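PDB 6XJ6: Pgp2 from Campylobacter jejuni subsp. jejuni, which directs the helical shape of the cell by binding peptidoglycan in a pocket on its NTF2 domain, and probably acts as an LD-carboxypeptidase. Local coordinates for residues 157-162 with 238-243; 77-82 with 101-106; 196-201 with 278-283; 250-255 with 271-276. One frame throughout, in Å; residues are numbered along the deposited sequence.

Interaction 1 (157-162 with 238-243)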
# COMPACT_ATOMS: atom_id res chain seq x y z
N PHE A 157 -4.69 -6.88 2.83
CA PHE A 157 -3.71 -6.22 1.99
C PHE A 157 -2.90 -7.23 1.19
O PHE A 157 -2.83 -8.42 1.52
CB PHE A 157 -2.78 -5.35 2.85
CG PHE A 157 -3.48 -4.23 3.52
CD1 PHE A 157 -4.02 -3.20 2.77
CD2 PHE A 157 -3.63 -4.19 4.90
CE1 PHE A 157 -4.68 -2.15 3.38
CE2 PHE A 157 -4.28 -3.14 5.51
CZ PHE A 157 -4.81 -2.13 4.76
N VAL A 158 -2.28 -6.72 0.13
CA VAL A 158 -1.53 -7.52 -0.83
C VAL A 158 -0.14 -6.90 -0.91
O VAL A 158 -0.01 -5.73 -1.29
CB VAL A 158 -2.21 -7.52 -2.20
CG1 VAL A 158 -1.33 -8.14 -3.29
CG2 VAL A 158 -3.54 -8.23 -2.10
N MET A 159 0.87 -7.67 -0.56
CA MET A 159 2.25 -7.21 -0.55
C MET A 159 3.01 -8.16 -1.46
O MET A 159 3.13 -9.35 -1.17
CB MET A 159 2.79 -7.25 0.88
CG MET A 159 4.23 -6.82 1.01
SD MET A 159 4.69 -6.73 2.75
CE MET A 159 6.46 -6.57 2.60
N THR A 160 3.49 -7.64 -2.59
CA THR A 160 4.15 -8.46 -3.59
C THR A 160 5.59 -7.99 -3.79
O THR A 160 5.82 -6.83 -4.15
CB THR A 160 3.38 -8.45 -4.91
OG1 THR A 160 2.06 -8.92 -4.63
CG2 THR A 160 4.05 -9.36 -5.93
N GLU A 161 6.52 -8.90 -3.52
CA GLU A 161 7.95 -8.69 -3.67
C GLU A 161 8.42 -9.27 -5.00
O GLU A 161 7.89 -10.26 -5.49
CB GLU A 161 8.71 -9.42 -2.57
CG GLU A 161 8.35 -8.99 -1.18
CD GLU A 161 8.98 -9.86 -0.11
OE1 GLU A 161 9.21 -11.07 -0.34
OE2 GLU A 161 9.22 -9.33 0.99
N GLU A 162 9.47 -8.66 -5.55
CA GLU A 162 10.10 -9.21 -6.74
C GLU A 162 11.09 -10.31 -6.37
O GLU A 162 10.99 -11.44 -6.85
CB GLU A 162 10.82 -8.10 -7.51
CG GLU A 162 11.52 -8.55 -8.77
CD GLU A 162 10.58 -8.75 -9.93
OE1 GLU A 162 11.08 -9.19 -10.99
OE2 GLU A 162 9.38 -8.49 -9.78
N ILE A 238 0.46 1.79 8.41
CA ILE A 238 1.72 2.06 7.74
C ILE A 238 2.29 0.72 7.30
O ILE A 238 2.38 -0.22 8.10
CB ILE A 238 2.70 2.82 8.65
CG1 ILE A 238 2.11 4.21 8.93
CG2 ILE A 238 4.08 2.92 8.02
CD1 ILE A 238 2.97 5.09 9.79
N SER A 239 2.64 0.63 6.02
CA SER A 239 3.07 -0.63 5.45
C SER A 239 4.32 -0.48 4.61
O SER A 239 4.46 0.49 3.87
CB SER A 239 1.95 -1.17 4.55
OG SER A 239 0.72 -1.24 5.24
N PRO A 240 5.22 -1.46 4.65
CA PRO A 240 6.38 -1.43 3.76
C PRO A 240 5.95 -1.64 2.32
O PRO A 240 4.99 -2.38 2.05
CB PRO A 240 7.24 -2.60 4.27
CG PRO A 240 6.26 -3.56 4.82
CD PRO A 240 5.18 -2.71 5.45
N TYR A 241 6.66 -0.99 1.41
CA TYR A 241 6.25 -0.93 0.00
C TYR A 241 7.36 -1.49 -0.88
O TYR A 241 8.34 -0.78 -1.18
CB TYR A 241 5.92 0.52 -0.40
CG TYR A 241 5.14 0.59 -1.70
CD1 TYR A 241 5.79 0.52 -2.93
CD2 TYR A 241 3.75 0.67 -1.70
CE1 TYR A 241 5.09 0.57 -4.10
CE2 TYR A 241 3.05 0.71 -2.88
CZ TYR A 241 3.72 0.66 -4.08
OH TYR A 241 3.04 0.70 -5.28
N PRO A 242 7.26 -2.75 -1.30
CA PRO A 242 8.31 -3.32 -2.16
C PRO A 242 8.43 -2.55 -3.46
O PRO A 242 7.43 -2.13 -4.04
CB PRO A 242 7.84 -4.75 -2.41
CG PRO A 242 6.92 -5.06 -1.25
CD PRO A 242 6.24 -3.76 -0.95
N ASN A 243 9.66 -2.40 -3.93
CA ASN A 243 9.90 -1.70 -5.18
C ASN A 243 11.22 -2.17 -5.78
O ASN A 243 12.05 -2.78 -5.10
CB ASN A 243 9.92 -0.19 -4.96
CG ASN A 243 11.08 0.25 -4.11
OD1 ASN A 243 12.15 0.56 -4.62
ND2 ASN A 243 10.88 0.25 -2.80

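Interaction 2 (77-82 with 101-106)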
# COMPACT_ATOMS: atom_id res chain seq x y z
N GLY A 77 4.65 -4.24 -5.18
CA GLY A 77 4.22 -3.13 -4.35
C GLY A 77 3.25 -3.59 -3.29
O GLY A 77 3.22 -4.76 -2.92
N PHE A 78 2.45 -2.63 -2.82
CA PHE A 78 1.49 -2.85 -1.75
C PHE A 78 0.12 -2.43 -2.24
O PHE A 78 -0.06 -1.28 -2.67
CB PHE A 78 1.89 -2.08 -0.48
CG PHE A 78 1.27 -2.62 0.77
CD1 PHE A 78 1.91 -3.59 1.52
CD2 PHE A 78 0.05 -2.14 1.21
CE1 PHE A 78 1.34 -4.07 2.68
CE2 PHE A 78 -0.52 -2.63 2.37
CZ PHE A 78 0.13 -3.60 3.10
N TYR A 79 -0.84 -3.35 -2.16
CA TYR A 79 -2.17 -3.22 -2.72
C TYR A 79 -3.19 -3.71 -1.70
O TYR A 79 -2.84 -4.07 -0.56
CB TYR A 79 -2.26 -4.01 -4.04
CG TYR A 79 -1.32 -3.49 -5.09
CD1 TYR A 79 -0.03 -3.99 -5.20
CD2 TYR A 79 -1.70 -2.46 -5.92
CE1 TYR A 79 0.86 -3.49 -6.13
CE2 TYR A 79 -0.82 -1.95 -6.86
CZ TYR A 79 0.45 -2.46 -6.96
OH TYR A 79 1.33 -1.94 -7.87
N GLU A 80 -4.45 -3.72 -2.10
CA GLU A 80 -5.52 -4.29 -1.30
C GLU A 80 -6.20 -5.38 -2.10
O GLU A 80 -6.13 -5.42 -3.34
CB GLU A 80 -6.53 -3.22 -0.90
CG GLU A 80 -5.90 -2.08 -0.16
CD GLU A 80 -6.84 -0.92 0.00
OE1 GLU A 80 -7.81 -1.07 0.77
OE2 GLU A 80 -6.62 0.11 -0.67
N LEU A 81 -6.85 -6.29 -1.38
CA LEU A 81 -7.57 -7.41 -1.98
C LEU A 81 -9.07 -7.24 -1.76
O LEU A 81 -9.52 -6.96 -0.64
CB LEU A 81 -7.13 -8.73 -1.37
CG LEU A 81 -7.50 -9.96 -2.20
CD1 LEU A 81 -6.71 -10.01 -3.50
CD2 LEU A 81 -7.26 -11.22 -1.38
N GLY A 82 -9.84 -7.41 -2.84
CA GLY A 82 -11.28 -7.37 -2.78
C GLY A 82 -11.87 -8.71 -2.37
O GLY A 82 -11.18 -9.69 -2.12
N TYR A 101 -4.46 -3.15 -8.25
CA TYR A 101 -3.59 -2.62 -9.30
C TYR A 101 -4.44 -1.98 -10.40
O TYR A 101 -5.40 -2.60 -10.88
CB TYR A 101 -2.69 -3.67 -9.93
CG TYR A 101 -1.84 -3.05 -11.02
CD1 TYR A 101 -0.60 -2.49 -10.74
CD2 TYR A 101 -2.31 -2.96 -12.32
CE1 TYR A 101 0.15 -1.87 -11.72
CE2 TYR A 101 -1.57 -2.35 -13.31
CZ TYR A 101 -0.33 -1.81 -13.00
OH TYR A 101 0.42 -1.20 -13.97
N PRO A 102 -4.11 -0.76 -10.85
CA PRO A 102 -3.03 0.13 -10.41
C PRO A 102 -3.45 0.99 -9.24
O PRO A 102 -4.58 1.50 -9.20
CB PRO A 102 -2.79 1.00 -11.65
CG PRO A 102 -4.12 1.10 -12.29
CD PRO A 102 -4.80 -0.23 -12.04
N ASN A 103 -2.55 1.14 -8.27
CA ASN A 103 -2.82 2.03 -7.16
C ASN A 103 -2.48 3.47 -7.56
O ASN A 103 -2.10 3.75 -8.70
CB ASN A 103 -2.10 1.55 -5.89
CG ASN A 103 -0.59 1.66 -5.98
OD1 ASN A 103 -0.05 2.55 -6.63
ND2 ASN A 103 0.11 0.75 -5.30
N LEU A 104 -2.65 4.39 -6.62
CA LEU A 104 -2.47 5.81 -6.95
C LEU A 104 -1.05 6.08 -7.42
O LEU A 104 -0.84 6.86 -8.37
CB LEU A 104 -2.80 6.67 -5.74
CG LEU A 104 -2.59 8.17 -5.93
CD1 LEU A 104 -3.54 8.73 -6.97
CD2 LEU A 104 -2.75 8.87 -4.59
N LEU A 105 -0.05 5.49 -6.77
CA LEU A 105 1.33 5.71 -7.19
C LEU A 105 1.55 5.20 -8.61
O LEU A 105 2.13 5.89 -9.45
CB LEU A 105 2.29 5.05 -6.21
CG LEU A 105 3.78 5.22 -6.52
CD1 LEU A 105 4.21 6.67 -6.40
CD2 LEU A 105 4.60 4.33 -5.60
N ASP A 106 1.10 3.98 -8.88
CA ASP A 106 1.13 3.45 -10.24
C ASP A 106 0.51 4.44 -11.22
O ASP A 106 1.08 4.72 -12.28
CB ASP A 106 0.34 2.14 -10.31
CG ASP A 106 0.96 1.03 -9.47
OD1 ASP A 106 2.20 0.95 -9.37
OD2 ASP A 106 0.19 0.20 -8.94

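Interaction 3 (196-201 with 278-283)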
# COMPACT_ATOMS: atom_id res chain seq x y z
N LEU A 196 5.74 21.95 2.53
CA LEU A 196 6.37 21.57 1.27
C LEU A 196 7.65 20.76 1.45
O LEU A 196 8.04 20.03 0.54
CB LEU A 196 6.68 22.82 0.44
CG LEU A 196 5.47 23.60 -0.08
CD1 LEU A 196 5.91 24.89 -0.73
CD2 LEU A 196 4.67 22.74 -1.06
N SER A 197 8.30 20.86 2.61
CA SER A 197 9.51 20.08 2.85
C SER A 197 9.26 18.58 2.84
O SER A 197 10.22 17.81 2.77
CB SER A 197 10.14 20.48 4.18
OG SER A 197 9.42 19.95 5.28
N PHE A 198 8.00 18.15 2.92
CA PHE A 198 7.68 16.73 2.94
C PHE A 198 7.35 16.18 1.57
O PHE A 198 6.91 15.03 1.47
CB PHE A 198 6.54 16.46 3.92
CG PHE A 198 6.92 16.67 5.35
CD1 PHE A 198 6.53 17.80 6.02
CD2 PHE A 198 7.70 15.73 6.01
CE1 PHE A 198 6.88 18.00 7.34
CE2 PHE A 198 8.06 15.92 7.33
CZ PHE A 198 7.66 17.06 7.99
N TYR A 199 7.56 16.95 0.51
CA TYR A 199 7.33 16.50 -0.86
C TYR A 199 8.67 16.41 -1.58
O TYR A 199 9.56 17.24 -1.37
CB TYR A 199 6.36 17.43 -1.59
CG TYR A 199 4.98 17.37 -0.95
CD1 TYR A 199 4.01 16.51 -1.43
CD2 TYR A 199 4.68 18.16 0.15
CE1 TYR A 199 2.76 16.44 -0.84
CE2 TYR A 199 3.44 18.09 0.75
CZ TYR A 199 2.48 17.24 0.26
OH TYR A 199 1.25 17.17 0.87
N ASP A 200 8.81 15.38 -2.41
CA ASP A 200 10.05 15.17 -3.15
C ASP A 200 10.04 16.07 -4.38
O ASP A 200 9.28 15.84 -5.33
CB ASP A 200 10.21 13.71 -3.56
CG ASP A 200 11.50 13.46 -4.30
OD1 ASP A 200 11.61 13.89 -5.46
OD2 ASP A 200 12.43 12.87 -3.71
N GLU A 201 10.90 17.08 -4.37
CA GLU A 201 10.91 18.08 -5.42
C GLU A 201 11.11 17.46 -6.80
O GLU A 201 10.71 18.07 -7.80
CB GLU A 201 12.02 19.09 -5.14
CG GLU A 201 12.03 20.28 -6.08
CD GLU A 201 12.99 21.36 -5.63
OE1 GLU A 201 13.66 21.97 -6.50
OE2 GLU A 201 13.09 21.60 -4.41
N LYS A 278 18.39 11.63 4.42
CA LYS A 278 18.47 12.24 5.73
C LYS A 278 17.42 11.68 6.69
O LYS A 278 17.24 12.22 7.79
CB LYS A 278 18.35 13.76 5.62
CG LYS A 278 19.29 14.37 4.57
CD LYS A 278 20.75 13.97 4.81
CE LYS A 278 21.64 14.41 3.67
NZ LYS A 278 23.00 13.80 3.77
N GLY A 279 16.73 10.61 6.30
CA GLY A 279 15.77 9.97 7.17
C GLY A 279 14.42 10.62 7.24
O GLY A 279 13.66 10.35 8.17
N LYS A 280 14.08 11.47 6.27
CA LYS A 280 12.85 12.26 6.30
C LYS A 280 11.85 11.74 5.27
O LYS A 280 12.23 11.33 4.17
CB LYS A 280 13.14 13.73 6.01
CG LYS A 280 11.91 14.62 6.09
CD LYS A 280 12.27 16.09 5.93
CE LYS A 280 11.05 16.97 6.13
NZ LYS A 280 11.38 18.41 6.28
N MET A 281 10.57 11.80 5.63
CA MET A 281 9.49 11.43 4.73
C MET A 281 9.44 12.35 3.53
O MET A 281 9.49 13.57 3.66
CB MET A 281 8.16 11.54 5.48
CG MET A 281 6.95 11.17 4.64
SD MET A 281 5.41 11.18 5.56
CE MET A 281 5.08 12.93 5.62
N LYS A 282 9.32 11.75 2.34
CA LYS A 282 9.09 12.49 1.11
C LYS A 282 7.91 11.86 0.40
O LYS A 282 7.96 10.68 0.02
CB LYS A 282 10.33 12.47 0.21
CG LYS A 282 11.48 13.31 0.75
CD LYS A 282 11.15 14.80 0.71
CE LYS A 282 12.35 15.64 1.10
NZ LYS A 282 12.11 17.09 0.91
N ILE A 283 6.84 12.64 0.22
CA ILE A 283 5.61 12.14 -0.38
C ILE A 283 5.78 12.06 -1.89
O ILE A 283 6.19 13.03 -2.54
CB ILE A 283 4.43 13.06 0.00
CG1 ILE A 283 4.20 13.01 1.51
CG2 ILE A 283 3.16 12.66 -0.75
CD1 ILE A 283 3.37 14.15 2.03
O HOH W 1 13.00 16.97 -2.03

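Interaction 4 (250-255 with 271-276)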
# COMPACT_ATOMS: atom_id res chain seq x y z
N TYR A 250 7.13 3.35 1.84
CA TYR A 250 6.03 2.92 2.68
C TYR A 250 4.74 3.50 2.13
O TYR A 250 4.73 4.54 1.47
CB TYR A 250 6.18 3.42 4.12
CG TYR A 250 7.19 2.66 4.95
CD1 TYR A 250 8.54 2.91 4.84
CD2 TYR A 250 6.78 1.70 5.86
CE1 TYR A 250 9.47 2.20 5.63
CE2 TYR A 250 7.69 1.00 6.63
CZ TYR A 250 9.02 1.26 6.51
OH TYR A 250 9.92 0.56 7.30
N ARG A 251 3.64 2.81 2.44
CA ARG A 251 2.29 3.32 2.23
C ARG A 251 1.73 3.70 3.59
O ARG A 251 1.85 2.93 4.55
CB ARG A 251 1.41 2.26 1.58
CG ARG A 251 0.09 2.81 1.14
CD ARG A 251 -0.84 1.73 0.67
NE ARG A 251 -1.67 1.33 1.79
CZ ARG A 251 -2.95 0.97 1.70
NH1 ARG A 251 -3.57 0.91 0.53
NH2 ARG A 251 -3.59 0.64 2.81
N ILE A 252 1.13 4.88 3.67
CA ILE A 252 0.50 5.37 4.90
C ILE A 252 -0.94 5.69 4.55
O ILE A 252 -1.19 6.58 3.74
CB ILE A 252 1.20 6.63 5.44
CG1 ILE A 252 2.70 6.38 5.63
CG2 ILE A 252 0.54 7.05 6.76
CD1 ILE A 252 3.49 7.61 6.04
N SER A 253 -1.88 4.99 5.17
CA SER A 253 -3.29 5.26 4.97
C SER A 253 -3.93 5.61 6.30
O SER A 253 -3.50 5.15 7.36
CB SER A 253 -4.02 4.07 4.32
OG SER A 253 -3.97 2.91 5.12
N PHE A 254 -4.95 6.46 6.24
CA PHE A 254 -5.61 6.92 7.45
C PHE A 254 -6.89 7.62 7.07
O PHE A 254 -7.09 8.00 5.91
CB PHE A 254 -4.71 7.85 8.27
CG PHE A 254 -4.16 9.02 7.49
CD1 PHE A 254 -4.80 10.24 7.51
CD2 PHE A 254 -3.00 8.88 6.75
CE1 PHE A 254 -4.29 11.32 6.81
CE2 PHE A 254 -2.49 9.95 6.04
CZ PHE A 254 -3.13 11.16 6.07
N TYR A 255 -7.77 7.78 8.05
CA TYR A 255 -8.97 8.59 7.90
C TYR A 255 -8.67 10.01 8.36
O TYR A 255 -8.00 10.22 9.38
CB TYR A 255 -10.12 8.06 8.76
CG TYR A 255 -10.76 6.78 8.28
CD1 TYR A 255 -10.81 5.66 9.10
CD2 TYR A 255 -11.34 6.71 7.03
CE1 TYR A 255 -11.41 4.49 8.67
CE2 TYR A 255 -11.95 5.54 6.59
CZ TYR A 255 -11.97 4.44 7.41
OH TYR A 255 -12.58 3.28 6.98
N LEU A 271 -0.96 8.18 1.53
CA LEU A 271 0.33 8.70 1.09
C LEU A 271 1.21 7.53 0.68
O LEU A 271 1.29 6.53 1.39
CB LEU A 271 1.02 9.48 2.21
CG LEU A 271 0.27 10.65 2.84
CD1 LEU A 271 1.07 11.24 3.98
CD2 LEU A 271 -0.04 11.72 1.81
N TYR A 272 1.87 7.67 -0.46
CA TYR A 272 2.95 6.79 -0.87
C TYR A 272 4.23 7.59 -0.70
O TYR A 272 4.35 8.68 -1.28
CB TYR A 272 2.76 6.32 -2.31
CG TYR A 272 1.52 5.45 -2.46
CD1 TYR A 272 0.27 6.03 -2.63
CD2 TYR A 272 1.60 4.07 -2.37
CE1 TYR A 272 -0.87 5.26 -2.71
CE2 TYR A 272 0.46 3.28 -2.46
CZ TYR A 272 -0.77 3.88 -2.63
OH TYR A 272 -1.90 3.12 -2.70
N VAL A 273 5.15 7.10 0.12
CA VAL A 273 6.30 7.89 0.54
C VAL A 273 7.58 7.08 0.41
O VAL A 273 7.58 5.85 0.38
CB VAL A 273 6.15 8.40 2.00
CG1 VAL A 273 4.80 9.08 2.20
CG2 VAL A 273 6.34 7.26 3.01
N LYS A 274 8.70 7.80 0.34
CA LYS A 274 10.01 7.22 0.57
C LYS A 274 10.64 7.91 1.77
O LYS A 274 10.19 8.98 2.20
CB LYS A 274 10.91 7.37 -0.66
CG LYS A 274 11.24 8.81 -1.01
CD LYS A 274 12.13 8.89 -2.24
CE LYS A 274 12.32 10.33 -2.64
NZ LYS A 274 13.07 10.47 -3.92
N ILE A 275 11.67 7.29 2.31
CA ILE A 275 12.51 7.90 3.33
C ILE A 275 13.79 8.35 2.64
O ILE A 275 14.51 7.53 2.06
CB ILE A 275 12.82 6.93 4.48
CG1 ILE A 275 11.52 6.52 5.19
CG2 ILE A 275 13.75 7.59 5.46
CD1 ILE A 275 11.72 5.44 6.23
N ASP A 276 14.09 9.65 2.71
CA ASP A 276 15.22 10.18 1.97
C ASP A 276 16.53 9.88 2.72
O ASP A 276 16.54 9.27 3.79
CB ASP A 276 15.01 11.66 1.64
CG ASP A 276 15.17 12.58 2.85
OD1 ASP A 276 15.54 12.12 3.95
OD2 ASP A 276 14.91 13.79 2.68
O HOH W 2 -2.14 0.52 -2.23

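Interaction 1 (157-162 with 238-243)
Met159 carries its CG anti to the backbone N (chi1 179°) and stays extended through chi2 and chi3 (174° and 169°), which sends the thioether straight out from its strand and across two proline rings of residues 238-243. The chain crosses both rings at about a right angle. Partway along it, Met159 CG rests 3.9 Å from CG of Pro242; at its end the methyl group CE reaches CG of Pro240 at 3.7 Å, with the sulfur a little farther from the same ring atom. One unbranched side chain thus bridges two residues that stand either side of Tyr241. The Pro242 ring also packs on the backbone of the strand, its CB 3.4 Å from the carbonyl O of Thr160 and 4.1 Å from CA of Glu161. Glu161 adds its methylene CG, 4.2 Å from CG of Pro242, while its carboxylate turns to a salt bridge with Arg167. No hydrogen bond links the two segments; the contact rests on apolar side-chain packing, and Pro240 O is buried in it without a partner. The contact joins the transpeptidase-like catalytic domain to the NTF2-like domain: strand 156-161 lies in the mixed sheet between strands 27-33 and 77-80, with Met159 also against Ile29, Leu31 and Phe78, whereas residues 238-243 run out of strand 232-240, the neighbour of strand 249-260 in the NTF2-like sheet.

Interaction 2 (77-82 with 101-106)
The Tyr79 ring presents its edge to a capping box at the start of helix 104-108, with Asp106 OD2 and the backbone N of Asn103 both near the ring plane. Tyr101 in turn offers its own edge to Tyr79, whose OH lies 3.5 Å from Tyr101 CD1, while one face of the Tyr101 ring is covered by CB of Pro102, the residue that follows it through a cis peptide bond. In the box, Asp106 N donates to Asn103 OD1 at 2.9 Å, nearly along the C=O axis, and Asn103 N returns a bond to Asp106 OD2. The same carboxylate oxygen accepts the phenol of Tyr79 on its syn lone pair, with ring and carboxylate nearly coplanar, 23° apart. Two donors therefore fix the rotation of the Asp106 carboxylate and tie the edge strand 77-80 to the first turn of the helix within the catalytic domain. Asn103 ND2 comes obliquely to the Tyr79 ring, 3.3 Å from its CE2, with amide and ring planes 21° apart, and also donates to the hydroxyl of Tyr241 in the NTF2-like domain. Toward the strand that nitrogen makes a weak bond, ND2 to Phe78 O, 3.3 Å long and bent to 138° at the hydrogen.

Interaction 3 (196-201 with 278-283)
Phe198, Ile283 and Lys282 lose the most surface where the type I turn of residues 196-199 meets the short strand 281-283 of the NTF2-like domain. A single backbone bridge joins Tyr199 to Ile283, whose N-H reaches Phe198 O at 2.7 Å, and CA of Lys282 approaches the same oxygen. The Phe198 ring takes the aliphatic end of Lys280 over one face: CE stands 3.8 Å from the ring centroid, and NZ makes a cation-pi contact at 4.4 Å, only 15° off the normal. That ammonium group also donates to Ser197 OG, which hangs over the same face and has a further partner in Thr194 O. The methyl CE of Met281 packs near CD2 of the ring. Ile283 follows the Tyr199 side chain, lying beside it and pointing the same way, with CD1 above the ring face, 4.0 Å from the centroid; Trp183 of helix 170-188 touches Ile283 as well. Lys282 folds back at chi2 (-68°), bringing its amine over the loop backbone. NZ donates to Ser197 O at 2.7 Å from 39° above the carbonyl plane, more weakly to Tyr199 O, and to a water that also accepts from Glu201 N, 3.1 Å from each nitrogen.

Interaction 4 (250-255 with 271-276)
Arg251 faces Tyr272 in a non-hydrogen-bonded pair of the antiparallel hairpin formed by strands 249-260 and 263-275, and the two side chains leave the sheet on the same face, side by side and pointing the same way. From CB, the extended first part of the arginine (chi1 -170°) lays CG against the tyrosine, 3.6 Å from CE2 in an off-centre CH-pi contact and near the backbone O of Leu271. CD continues along the ring, 3.7 Å from CE2, and then the chain bends at chi3 (94°). This turn stands the guanidinium steeply to the ring, their planes 79° apart, with the Tyr272 hydroxyl at the guanidinium edge. At the tip NH1 donates to a water 3.1 Å away, which lies in the plane of the Tyr272 ring and 2.7 Å from its OH; NH1 also makes a long, weak ion pair with Glu80 of the catalytic domain, and NH2 packs against the ring of Phe157 in strand 156-161. The pair is flanked by two hydrogen-bonded pairs, Tyr250 with Val273 and Ile252 with Leu271, each closed by two backbone bonds. Their side chains form the other face: Val273 CG2 lies 4.0 Å from Tyr250 CB, and Ile252 CD1 reaches the same methyl. At one end Tyr250 CE1 touches Ile275 CD1; at the other the Phe254 ring sets its edge toward Leu271 CG. Helix 170-188 packs on this apolar face through Leu176 and Leu180, while strand 232-240 borders strand 249-260 and strand 281-283 continues the sheet beyond strand 263-275.

In the fold
Interactions 1, 3 and 4 all reach the curved NTF2-like sheet, whereas interaction 2 lies within the catalytic domain. Interactions 1 and 2 meet on adjacent strands of the catalytic sheet, joined by Val158 O and Tyr79 N at 2.7 Å. Interaction 4 adjoins interaction 1 within the NTF2-like sheet, Ser239 O meeting Arg251 N at 2.8 Å, and interaction 2 across the domain interface, where Leu105 packs on Tyr272. Interaction 3 adjoins interaction 4 through the Asp200-Lys274 salt bridge, with centres about 11 Å apart. The side chain of the predicted nucleophile Cys136 is about 9 Å from that of Tyr101 and about 11 Å from that of Thr160; interactions 3 and 4 lie away from it.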